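Local coordinates for protein mannitol dehydrogenase (Helicobacter pylori, PDB 3TWO) that probably catalyses the NADP(H)-dependent interconversion of cinnamyl-type alcohols and their aldehydes, as a zinc-containing member of the medium-chain alcohol dehydrogenase family, at residues Ala156-Ala161 with Ile311-Asp316; Gly186-Met191 with Lys336-Ile341. All coordinates share one frame; numbering follows the deposited sequence.

Contact 1 of 2, residues Ala156-Ala161 with Ile311-Asp316; sequences APLLCA and IYPEID. With ZN (zinc ion), chain G.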
loop_
_atom_site.group_PDB
_atom_site.type_symbol
_atom_site.label_atom_id
_atom_site.label_comp_id
_atom_site.label_asym_id
_atom_site.label_seq_id
_atom_site.Cartn_x
_atom_site.Cartn_y
_atom_site.Cartn_z
ATOM N N ALA B 156 6.329 9.399 -29.727
ATOM C CA ALA B 156 5.992 10.488 -28.807
ATOM C C ALA B 156 5.314 10.019 -27.499
ATOM O O ALA B 156 5.713 10.449 -26.408
ATOM C CB ALA B 156 5.154 11.638 -29.561
ATOM N N PRO B 157 4.308 9.127 -27.582
ATOM C CA PRO B 157 3.666 8.772 -26.291
ATOM C C PRO B 157 4.504 7.820 -25.465
ATOM O O PRO B 157 4.184 7.618 -24.295
ATOM C CB PRO B 157 2.323 8.097 -26.694
ATOM C CG PRO B 157 2.047 8.556 -28.143
ATOM C CD PRO B 157 3.487 8.714 -28.744
ATOM N N LEU B 158 5.575 7.245 -26.034
ATOM C CA LEU B 158 6.492 6.488 -25.190
ATOM C C LEU B 158 7.010 7.390 -24.097
ATOM O O LEU B 158 7.293 6.896 -23.004
ATOM C CB LEU B 158 7.699 5.938 -25.962
ATOM C CG LEU B 158 7.402 5.020 -27.094
ATOM C CD1 LEU B 158 8.711 4.763 -27.961
ATOM C CD2 LEU B 158 6.765 3.766 -26.575
ATOM N N LEU B 159 7.127 8.715 -24.377
ATOM C CA LEU B 159 7.747 9.623 -23.412
ATOM C C LEU B 159 6.984 9.756 -22.122
ATOM O O LEU B 159 7.566 10.174 -21.136
ATOM C CB LEU B 159 8.073 11.003 -23.999
ATOM C CG LEU B 159 9.353 11.158 -24.858
ATOM C CD1 LEU B 159 10.559 11.208 -23.899
ATOM C CD2 LEU B 159 9.528 10.048 -25.882
ATOM N N CYS B 160 5.690 9.433 -22.109
ATOM C CA CYS B 160 4.953 9.398 -20.827
ATOM C C CYS B 160 4.168 8.129 -20.611
ATOM O O CYS B 160 4.422 7.444 -19.674
ATOM C CB CYS B 160 3.994 10.555 -20.673
ATOM S SG CYS B 160 3.227 10.466 -19.052
ATOM N N ALA B 161 3.201 7.819 -21.454
ATOM C CA ALA B 161 2.540 6.485 -21.414
ATOM C C ALA B 161 3.479 5.282 -21.353
ATOM O O ALA B 161 3.246 4.312 -20.591
ATOM C CB ALA B 161 1.575 6.321 -22.625
ATOM N N ILE B 311 7.514 -2.217 -30.024
ATOM C CA ILE B 311 6.397 -2.064 -29.136
ATOM C C ILE B 311 6.028 -0.568 -29.101
ATOM O O ILE B 311 6.743 0.250 -28.504
ATOM C CB ILE B 311 6.804 -2.503 -27.734
ATOM C CG1 ILE B 311 7.188 -3.978 -27.753
ATOM C CG2 ILE B 311 5.666 -2.290 -26.738
ATOM C CD1 ILE B 311 7.785 -4.523 -26.389
ATOM N N TYR B 312 4.930 -0.219 -29.773
ATOM C CA TYR B 312 4.493 1.136 -29.893
ATOM C C TYR B 312 3.032 1.330 -29.497
ATOM O O TYR B 312 2.209 0.418 -29.659
ATOM C CB TYR B 312 4.654 1.585 -31.329
ATOM C CG TYR B 312 6.082 1.712 -31.786
ATOM C CD1 TYR B 312 6.637 0.800 -32.716
ATOM C CD2 TYR B 312 6.884 2.740 -31.300
ATOM C CE1 TYR B 312 7.988 0.949 -33.181
ATOM C CE2 TYR B 312 8.189 2.896 -31.755
ATOM C CZ TYR B 312 8.724 2.009 -32.688
ATOM O OH TYR B 312 10.016 2.229 -33.072
ATOM N N PRO B 313 2.702 2.533 -28.953
ATOM C CA PRO B 313 1.270 2.900 -28.781
ATOM C C PRO B 313 0.478 2.851 -30.078
ATOM O O PRO B 313 1.006 3.063 -31.214
ATOM C CB PRO B 313 1.320 4.359 -28.298
ATOM C CG PRO B 313 2.716 4.858 -28.752
ATOM C CD PRO B 313 3.616 3.636 -28.576
ATOM N N GLU B 314 -0.786 2.551 -29.901
ATOM C CA GLU B 314 -1.824 2.660 -30.920
ATOM C C GLU B 314 -2.217 4.142 -30.925
ATOM O O GLU B 314 -2.681 4.684 -29.905
ATOM C CB GLU B 314 -3.035 1.866 -30.439
ATOM C CG GLU B 314 -2.779 0.410 -30.225
ATOM C CD GLU B 314 -2.509 -0.226 -31.539
ATOM O OE1 GLU B 314 -3.372 -0.021 -32.434
ATOM O OE2 GLU B 314 -1.439 -0.872 -31.698
ATOM N N ILE B 315 -2.035 4.803 -32.046
ATOM C CA ILE B 315 -2.253 6.251 -32.062
ATOM C C ILE B 315 -3.193 6.616 -33.171
ATOM O O ILE B 315 -3.329 5.875 -34.158
ATOM C CB ILE B 315 -0.943 7.064 -32.225
ATOM C CG1 ILE B 315 -0.320 6.771 -33.602
ATOM C CG2 ILE B 315 0.073 6.628 -31.177
ATOM C CD1 ILE B 315 -0.154 7.970 -34.407
ATOM N N ASP B 316 -3.841 7.764 -32.974
ATOM C CA ASP B 316 -4.629 8.416 -33.986
ATOM C C ASP B 316 -4.100 9.845 -34.156
ATOM O O ASP B 316 -4.151 10.620 -33.217
ATOM C CB ASP B 316 -6.099 8.460 -33.530
ATOM C CG ASP B 316 -6.779 7.085 -33.594
ATOM O OD1 ASP B 316 -7.233 6.563 -32.526
ATOM O OD2 ASP B 316 -6.853 6.482 -34.711
HETATM ZN ZN ZN G . 1.424 12.030 -18.759
#
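With chi1 at -59°, L158 holds CG anti to its own carbonyl carbon. CD1 then extends anti to CA toward the Y312 ring, while the other methyl, CD2, meets P313 CD. In I315, a chi1 of 65° puts CG1 between N and C and leaves CG2 as the branch facing P157 CG. In this medium-chain zinc alcohol dehydrogenase fold the contact is buried and apolar. It joins the N-terminal part of helix 158-171, and the residues before it, to the loop and first residue of strand 315-318.

The two proline rings meet: P157 CG lies 3.8 Å from P313 CG, and the rings cross obliquely. P157 CB and CD also approach P313 CG. L158 CD2 stands 3.7 Å from P313 CD, with the side chains crossing at about a right angle. L158 CD1 comes obliquely to the Y312 ring, 4.3 Å from Y312 CE2. Next to the prolines, I315 CG2 reaches P157 CG at 4.1 Å. No hydrogen bond links the two segments. M302 and S306 of helix 296-308 also touch L158.

C160 takes no part in the apolar contact. Its SG binds the zinc ion at 2.4 Å, alongside C42 SG and H64 NE2.

Contact 2 of 2, residues Gly186-Met191 with Lys336-Ile341; sequences GGLGSM and KFRYVI. With NDP (NADPH dihydro-nicotinamide-adenine-dinucleotide phosphate), chain F.
R338 lies beside the first turn of helix 187-198. Its chain bends at chi2 (-81°) and then runs extended through chi3, which sets the guanidinium against G187 and L188. R338 NH1 lies 3.4 Å from G187 CA, and G187 C sits over one face of the group. R338 NH2 is 3.4 Å from L188 CD1. R338 NH1 also donates to NADPH O2N at 2.8 Å. The second bond to O2N, from NH2, is weak. NE is held by a salt bridge to E65, which helps fix the rotation of the group.

L188 aims its CB away from the segment 336-341, but its chi1 of -89° and the bend at chi2 bring CD1 back toward R338. The other methyl, L188 CD2, packs 3.5 Å from C6N of the nicotinamide.

G186 and G189 probably belong to a Rossmann-type GxGxxG turn that begins before the segment. The amides of G187 and L188 bond nearly straight to NADPH O2A and O1N; the N-H...O angle at G187 is 171°.

S190 OG donates to G186 O at 3.0 Å, in the carbonyl plane. G186 O also accepts from S190 N. The same oxygen meets the F337 ring at its edge, while S190 CB approaches F337 CD2 obliquely at 3.6 Å. F185 meets the F337 ring edge-to-face.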
loop_
_atom_site.group_PDB
_atom_site.type_symbol
_atom_site.label_atom_id
_atom_site.label_comp_id
_atom_site.label_asym_id
_atom_site.label_seq_id
_atom_site.Cartn_x
_atom_site.Cartn_y
_atom_site.Cartn_z
ATOM N N GLY B 186 -6.846 2.471 -21.855
ATOM C CA GLY B 186 -6.730 3.698 -22.649
ATOM C C GLY B 186 -5.298 3.863 -23.137
ATOM O O GLY B 186 -4.659 2.896 -23.588
ATOM N N GLY B 187 -4.785 5.083 -23.062
ATOM C CA GLY B 187 -3.371 5.336 -23.491
ATOM C C GLY B 187 -2.351 4.589 -22.657
ATOM O O GLY B 187 -1.574 3.793 -23.198
ATOM N N LEU B 188 -2.334 4.815 -21.341
ATOM C CA LEU B 188 -1.420 4.069 -20.484
ATOM C C LEU B 188 -1.772 2.563 -20.501
ATOM O O LEU B 188 -0.877 1.705 -20.644
ATOM C CB LEU B 188 -1.401 4.623 -19.049
ATOM C CG LEU B 188 -0.375 5.724 -18.812
ATOM C CD1 LEU B 188 -0.695 6.988 -19.647
ATOM C CD2 LEU B 188 -0.363 6.060 -17.261
ATOM N N GLY B 189 -3.065 2.254 -20.414
ATOM C CA GLY B 189 -3.503 0.866 -20.327
ATOM C C GLY B 189 -2.979 -0.004 -21.450
ATOM O O GLY B 189 -2.440 -1.084 -21.225
ATOM N N SER B 190 -3.192 0.426 -22.685
ATOM C CA SER B 190 -2.691 -0.333 -23.829
ATOM C C SER B 190 -1.151 -0.459 -23.831
ATOM O O SER B 190 -0.618 -1.505 -24.226
ATOM C CB SER B 190 -3.180 0.297 -25.153
ATOM O OG SER B 190 -2.608 1.578 -25.289
ATOM N N MET B 191 -0.411 0.581 -23.441
ATOM C CA MET B 191 1.068 0.366 -23.269
ATOM C C MET B 191 1.383 -0.737 -22.217
ATOM O O MET B 191 2.273 -1.591 -22.435
ATOM C CB MET B 191 1.794 1.678 -22.886
ATOM C CG MET B 191 1.856 2.671 -24.025
ATOM S SD MET B 191 2.359 1.937 -25.601
ATOM C CE MET B 191 4.018 1.307 -25.323
ATOM N N LYS B 336 -10.042 6.077 -28.389
ATOM C CA LYS B 336 -9.583 4.729 -28.695
ATOM C C LYS B 336 -8.362 4.470 -27.788
ATOM O O LYS B 336 -8.507 3.897 -26.658
ATOM C CB LYS B 336 -9.281 4.577 -30.201
ATOM C CG LYS B 336 -9.244 3.084 -30.674
ATOM C CD LYS B 336 -8.346 2.892 -31.940
ATOM C CE LYS B 336 -8.048 1.416 -32.258
ATOM N NZ LYS B 336 -9.353 0.670 -32.419
ATOM N N PHE B 337 -7.176 4.884 -28.246
ATOM C CA PHE B 337 -5.997 4.780 -27.407
ATOM C C PHE B 337 -5.351 6.161 -27.285
ATOM O O PHE B 337 -5.937 7.036 -26.592
ATOM C CB PHE B 337 -5.093 3.599 -27.822
ATOM C CG PHE B 337 -5.832 2.239 -27.782
ATOM C CD1 PHE B 337 -6.239 1.585 -28.973
ATOM C CD2 PHE B 337 -6.161 1.634 -26.568
ATOM C CE1 PHE B 337 -6.896 0.344 -28.922
ATOM C CE2 PHE B 337 -6.831 0.399 -26.524
ATOM C CZ PHE B 337 -7.193 -0.244 -27.727
ATOM N N ARG B 338 -4.206 6.399 -27.938
ATOM C CA ARG B 338 -3.574 7.726 -27.865
ATOM C C ARG B 338 -3.962 8.563 -29.063
ATOM O O ARG B 338 -3.982 8.038 -30.205
ATOM C CB ARG B 338 -2.028 7.621 -27.744
ATOM C CG ARG B 338 -1.537 7.632 -26.281
ATOM C CD ARG B 338 -1.476 9.080 -25.767
ATOM N NE ARG B 338 -0.860 9.219 -24.456
ATOM C CZ ARG B 338 -1.491 9.058 -23.292
ATOM N NH1 ARG B 338 -2.754 8.635 -23.264
ATOM N NH2 ARG B 338 -0.823 9.245 -22.160
ATOM N N TYR B 339 -4.240 9.850 -28.815
ATOM C CA TYR B 339 -4.231 10.899 -29.879
ATOM C C TYR B 339 -2.841 11.521 -29.965
ATOM O O TYR B 339 -2.156 11.726 -28.916
ATOM C CB TYR B 339 -5.243 12.025 -29.609
ATOM C CG TYR B 339 -6.698 11.589 -29.731
ATOM C CD1 TYR B 339 -7.473 11.332 -28.578
ATOM C CD2 TYR B 339 -7.288 11.395 -30.983
ATOM C CE1 TYR B 339 -8.814 10.935 -28.693
ATOM C CE2 TYR B 339 -8.613 10.985 -31.113
ATOM C CZ TYR B 339 -9.362 10.770 -29.977
ATOM O OH TYR B 339 -10.651 10.356 -30.111
ATOM N N VAL B 340 -2.398 11.790 -31.201
ATOM C CA VAL B 340 -1.119 12.446 -31.375
ATOM C C VAL B 340 -1.262 13.621 -32.348
ATOM O O VAL B 340 -1.851 13.464 -33.444
ATOM C CB VAL B 340 -0.052 11.505 -31.867
ATOM C CG1 VAL B 340 1.173 12.329 -32.229
ATOM C CG2 VAL B 340 0.288 10.431 -30.804
ATOM N N ILE B 341 -0.745 14.786 -31.944
ATOM C CA ILE B 341 -0.872 15.992 -32.780
ATOM C C ILE B 341 0.275 16.075 -33.763
ATOM O O ILE B 341 1.437 15.972 -33.397
ATOM C CB ILE B 341 -0.915 17.300 -31.968
ATOM C CG1 ILE B 341 -2.058 17.279 -30.918
ATOM C CG2 ILE B 341 -1.054 18.506 -32.933
ATOM C CD1 ILE B 341 -1.900 18.323 -29.838
HETATM P PA NDP F . -6.919 7.913 -21.133
HETATM O O1A NDP F . -8.321 8.332 -20.972
HETATM O O2A NDP F . -6.303 7.201 -22.395
HETATM O O5B NDP F . -7.305 6.404 -20.649
HETATM C C5B NDP F . -8.171 6.137 -19.421
HETATM C C4B NDP F . -8.875 4.802 -19.632
HETATM O O4B NDP F . -9.566 4.238 -18.440
HETATM C C3B NDP F . -9.933 4.970 -20.746
HETATM O O3B NDP F . -9.776 3.835 -21.680
HETATM C C2B NDP F . -11.268 4.868 -19.961
HETATM O O2B NDP F . -12.226 4.285 -20.864
HETATM C C1B NDP F . -10.928 3.820 -18.875
HETATM N N9A NDP F . -11.684 4.009 -17.615
HETATM C C8A NDP F . -12.112 5.196 -17.130
HETATM N N7A NDP F . -12.689 4.948 -15.965
HETATM C C5A NDP F . -12.629 3.642 -15.717
HETATM C C6A NDP F . -13.062 2.848 -14.671
HETATM N N6A NDP F . -13.728 3.341 -13.571
HETATM N N1A NDP F . -12.829 1.545 -14.781
HETATM C C2A NDP F . -12.189 1.001 -15.793
HETATM N N3A NDP F . -11.753 1.731 -16.791
HETATM C C4A NDP F . -11.983 3.055 -16.769
HETATM O O3 NDP F . -5.961 8.075 -19.889
HETATM P PN NDP F . -4.442 7.917 -19.883
HETATM O O1N NDP F . -4.024 6.517 -20.121
HETATM O O2N NDP F . -3.652 9.002 -20.662
HETATM O O5D NDP F . -4.136 8.285 -18.383
HETATM C C5D NDP F . -4.923 7.568 -17.315
HETATM C C4D NDP F . -4.655 8.226 -15.896
HETATM O O4D NDP F . -3.238 8.036 -15.727
HETATM C C3D NDP F . -4.927 9.752 -15.789
HETATM O O3D NDP F . -5.506 10.021 -14.482
HETATM C C2D NDP F . -3.504 10.328 -15.967
HETATM O O2D NDP F . -3.389 11.542 -15.310
HETATM C C1D NDP F . -2.681 9.269 -15.198
HETATM N N1N NDP F . -1.202 9.323 -15.455
HETATM C C2N NDP F . -0.333 9.145 -14.355
HETATM C C3N NDP F . 1.041 9.183 -14.529
HETATM C C7N NDP F . 1.946 8.899 -13.332
HETATM O O7N NDP F . 1.520 8.268 -12.351
HETATM N N7N NDP F . 3.236 9.135 -13.545
HETATM C C4N NDP F . 1.570 9.444 -15.815
HETATM C C5N NDP F . 0.709 9.586 -16.942
HETATM C C6N NDP F . -0.659 9.542 -16.773
HETATM P P2B NDP F . -13.705 4.780 -20.986
HETATM O O1X NDP F . -13.924 4.964 -22.601
HETATM O O2X NDP F . -14.602 3.854 -20.288
HETATM O O3X NDP F . -13.768 6.246 -20.375
#

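Contacts 1 and 2 lie about 7 Å apart between centres. They join through two parallel neighbours in one sheet, strands 315-318 and 338-342. D316 N is 2.8 Å from R338 O, and D316 O is 2.9 Å from V340 N; both are probable hydrogen bonds. Before the strands pair, M191 SD packs 3.4 Å from P313 N, so the helix of contact 2 also reaches the proline loop of contact 1. Contact 1 supplies C160 to the zinc site, whereas contact 2 binds the diphosphate of NADPH through G187, L188 and R338. The nearest side-chain atom of R338 lies about 5 Å from that zinc ion.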